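Local coordinates for protein 2-hydroxyhepta-2,4-diene-1, 7-dioateisomerase (Mycobacterium abscessus, PDB 3R6O) that binds magnesium and probably isomerises 2-hydroxyhepta-2,4-diene-1,7-dioate, as a member of the fumarylacetoacetate hydrolase family, at residues A262-T267 / I280-P285. Sequence-based numbering, arbitrary orientation.
Sequences AEVVET and ILTGTP
V264 meets I280 and T282 through a single methyl group, CG1, and all three residues are buried. Its CG1 stands anti to the backbone N (chi1 169°), which carries this branch away from helix 261-269 to the end of strand 279-281. V264 CG1 lies 3.8 Å from I280 CG2 and 3.9 Å from T282 CG2, so one valine methyl bridges two methyls from alternate residues of the other segment. The side chains of V264 and I280 run past each other in opposite senses, whereas V264 and T282 cross nearly at a right angle. No hydrogen bond joins the two segments; the contact is apolar, with V264 and T282 the closest pair of CA atoms at 7.1 Å. L109 of strand 106-110 also packs on V264.

Polar groups are engaged within the helix or by residues outside the two segments. T282 turns its CG2 to the helix while OG1 hydrogen-bonds to the backbone O of I161. Within the helix, E263 O accepts from T267 N (2.8 Å) and T267 OG1 (3.0 Å), which approach from opposite faces of its carbonyl plane. E263 and E266 both form salt bridges with R174.

Beyond T282 the chain runs beside the magnesium site: G283 N hydrogen-bonds to OE1 of the metal ligand E160, and the T282 side chain lies about 9 Å from the magnesium ion. L281, pointing away from the helix, packs on E160 and D189. The contact thus seats a helix against an inner strand of the mixed sheet, between strands 155-165 and 106-110, in the FAH-family fold, where that strand leads toward the metal-binding site.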
ATOM      1  N   ALA A 262      13.813 -15.625   5.844  1.00 25.15           N
ATOM      2  CA  ALA A 262      14.377 -14.753   6.859  1.00 25.43           C
ATOM      3  C   ALA A 262      15.042 -13.530   6.226  1.00 25.01           C
ATOM      4  O   ALA A 262      14.839 -12.407   6.663  1.00 24.72           O
ATOM      5  CB  ALA A 262      15.353 -15.562   7.798  1.00 26.51           C
ATOM      6  N   GLU A 263      15.784 -13.747   5.154  1.00 25.02           N
ATOM      7  CA  GLU A 263      16.470 -12.673   4.451  1.00 24.76           C
ATOM      8  C   GLU A 263      15.518 -11.734   3.721  1.00 23.86           C
ATOM      9  O   GLU A 263      15.814 -10.544   3.583  1.00 23.64           O
ATOM     10  CB  GLU A 263      17.451 -13.258   3.441  1.00 25.14           C
ATOM     11  CG  GLU A 263      18.600 -13.989   4.012  1.00 26.13           C
ATOM     12  CD  GLU A 263      19.396 -14.717   2.923  1.00 30.12           C
ATOM     13  OE1 GLU A 263      18.916 -15.761   2.370  1.00 30.58           O
ATOM     14  OE2 GLU A 263      20.509 -14.223   2.625  1.00 32.56           O
ATOM     15  N   VAL A 264      14.411 -12.281   3.229  1.00 23.42           N
ATOM     16  CA  VAL A 264      13.281 -11.484   2.690  1.00 22.65           C
ATOM     17  C   VAL A 264      12.768 -10.487   3.736  1.00 22.50           C
ATOM     18  O   VAL A 264      12.734  -9.282   3.487  1.00 22.15           O
ATOM     19  CB  VAL A 264      12.162 -12.391   2.153  1.00 22.37           C
ATOM     20  CG1 VAL A 264      10.863 -11.600   1.848  1.00 21.70           C
ATOM     21  CG2 VAL A 264      12.626 -13.080   0.838  1.00 22.41           C
ATOM     22  N   VAL A 265      12.471 -10.984   4.938  1.00 22.88           N
ATOM     23  CA  VAL A 265      11.965 -10.125   6.002  1.00 22.87           C
ATOM     24  C   VAL A 265      12.990  -9.050   6.398  1.00 23.06           C
ATOM     25  O   VAL A 265      12.636  -7.868   6.581  1.00 22.76           O
ATOM     26  CB  VAL A 265      11.538 -10.943   7.220  1.00 23.42           C
ATOM     27  CG1 VAL A 265      11.229 -10.025   8.407  1.00 23.58           C
ATOM     28  CG2 VAL A 265      10.330 -11.829   6.866  1.00 23.23           C
ATOM     29  N   GLU A 266      14.248  -9.478   6.534  1.00 23.64           N
ATOM     30  CA  GLU A 266      15.366  -8.581   6.759  1.00 23.93           C
ATOM     31  C   GLU A 266      15.503  -7.508   5.684  1.00 23.42           C
ATOM     32  O   GLU A 266      15.605  -6.318   6.014  1.00 23.35           O
ATOM     33  CB  GLU A 266      16.671  -9.378   6.852  1.00 24.70           C
ATOM     34  CG  GLU A 266      17.913  -8.551   7.103  1.00 25.16           C
ATOM     35  CD  GLU A 266      19.176  -9.391   7.113  1.00 26.01           C
ATOM     36  OE1 GLU A 266      19.342 -10.240   6.229  1.00 30.50           O
ATOM     37  OE2 GLU A 266      19.964  -9.245   8.049  1.00 32.53           O
ATOM     38  N   THR A 267      15.558  -7.907   4.410  1.00 23.17           N
ATOM     39  CA  THR A 267      15.779  -6.946   3.326  1.00 22.84           C
ATOM     40  C   THR A 267      14.585  -6.019   3.136  1.00 22.18           C
ATOM     41  O   THR A 267      14.770  -4.806   2.953  1.00 22.07           O
ATOM     42  CB  THR A 267      16.105  -7.620   1.943  1.00 22.82           C
ATOM     43  OG1 THR A 267      17.243  -8.448   2.075  1.00 23.53           O
ATOM     44  CG2 THR A 267      16.441  -6.579   0.903  1.00 22.66           C
ATOM     45  N   ILE A 280       3.863 -10.244   2.573  1.00 20.51           N
ATOM     46  CA  ILE A 280       4.976 -10.224   1.602  1.00 20.29           C
ATOM     47  C   ILE A 280       4.909 -11.455   0.682  1.00 20.31           C
ATOM     48  O   ILE A 280       4.985 -12.584   1.169  1.00 20.70           O
ATOM     49  CB  ILE A 280       6.374 -10.152   2.305  1.00 20.60           C
ATOM     50  CG1 ILE A 280       6.469  -8.959   3.283  1.00 20.65           C
ATOM     51  CG2 ILE A 280       7.474  -9.970   1.261  1.00 20.45           C
ATOM     52  CD1 ILE A 280       7.716  -9.074   4.263  1.00 21.13           C
ATOM     53  N   LEU A 281       4.760 -11.236  -0.629  1.00 19.96           N
ATOM     54  CA  LEU A 281       4.898 -12.283  -1.629  1.00 20.01           C
ATOM     55  C   LEU A 281       6.394 -12.437  -1.936  1.00 20.17           C
ATOM     56  O   LEU A 281       7.074 -11.453  -2.288  1.00 20.03           O
ATOM     57  CB  LEU A 281       4.129 -11.955  -2.917  1.00 19.67           C
ATOM     58  CG  LEU A 281       2.628 -12.258  -2.953  1.00 19.64           C
ATOM     59  CD1 LEU A 281       1.984 -11.467  -1.924  1.00 19.65           C
ATOM     60  CD2 LEU A 281       2.067 -11.931  -4.408  1.00 19.38           C
ATOM     61  N   THR A 282       6.895 -13.656  -1.806  1.00 20.57           N
ATOM     62  CA  THR A 282       8.339 -13.856  -1.750  1.00 20.91           C
ATOM     63  C   THR A 282       8.987 -14.199  -3.082  1.00 20.96           C
ATOM     64  O   THR A 282      10.147 -14.554  -3.101  1.00 21.37           O
ATOM     65  CB  THR A 282       8.737 -14.883  -0.695  1.00 21.48           C
ATOM     66  OG1 THR A 282       8.154 -16.164  -0.992  1.00 21.69           O
ATOM     67  CG2 THR A 282       8.304 -14.379   0.703  1.00 21.55           C
ATOM     68  N   GLY A 283       8.251 -14.083  -4.192  1.00 20.64           N
ATOM     69  CA  GLY A 283       8.827 -14.357  -5.502  1.00 20.76           C
ATOM     70  C   GLY A 283       8.201 -15.550  -6.211  1.00 20.87           C
ATOM     71  O   GLY A 283       7.613 -16.390  -5.586  1.00 21.00           O
ATOM     72  N   THR A 284       8.330 -15.572  -7.532  1.00 20.88           N
ATOM     73  CA  THR A 284       7.851 -16.652  -8.380  1.00 21.05           C
ATOM     74  C   THR A 284       8.979 -17.318  -9.187  1.00 21.57           C
ATOM     75  O   THR A 284       9.958 -16.662  -9.576  1.00 21.72           O
ATOM     76  CB  THR A 284       6.757 -16.102  -9.341  1.00 20.67           C
ATOM     77  OG1 THR A 284       6.003 -17.173  -9.875  1.00 20.81           O
ATOM     78  CG2 THR A 284       7.351 -15.229 -10.456  1.00 20.67           C
ATOM     79  N   PRO A 285       8.883 -18.637  -9.412  1.00 21.95           N
ATOM     80  CA  PRO A 285       9.904 -19.263 -10.272  1.00 22.52           C
ATOM     81  C   PRO A 285       9.629 -19.008 -11.767  1.00 22.47           C
ATOM     82  O   PRO A 285       8.771 -18.212 -12.087  1.00 21.99           O
ATOM     83  CB  PRO A 285       9.761 -20.742  -9.949  1.00 22.97           C
ATOM     84  CG  PRO A 285       8.356 -20.897  -9.541  1.00 22.57           C
ATOM     85  CD  PRO A 285       7.991 -19.643  -8.814  1.00 22.01           C
TER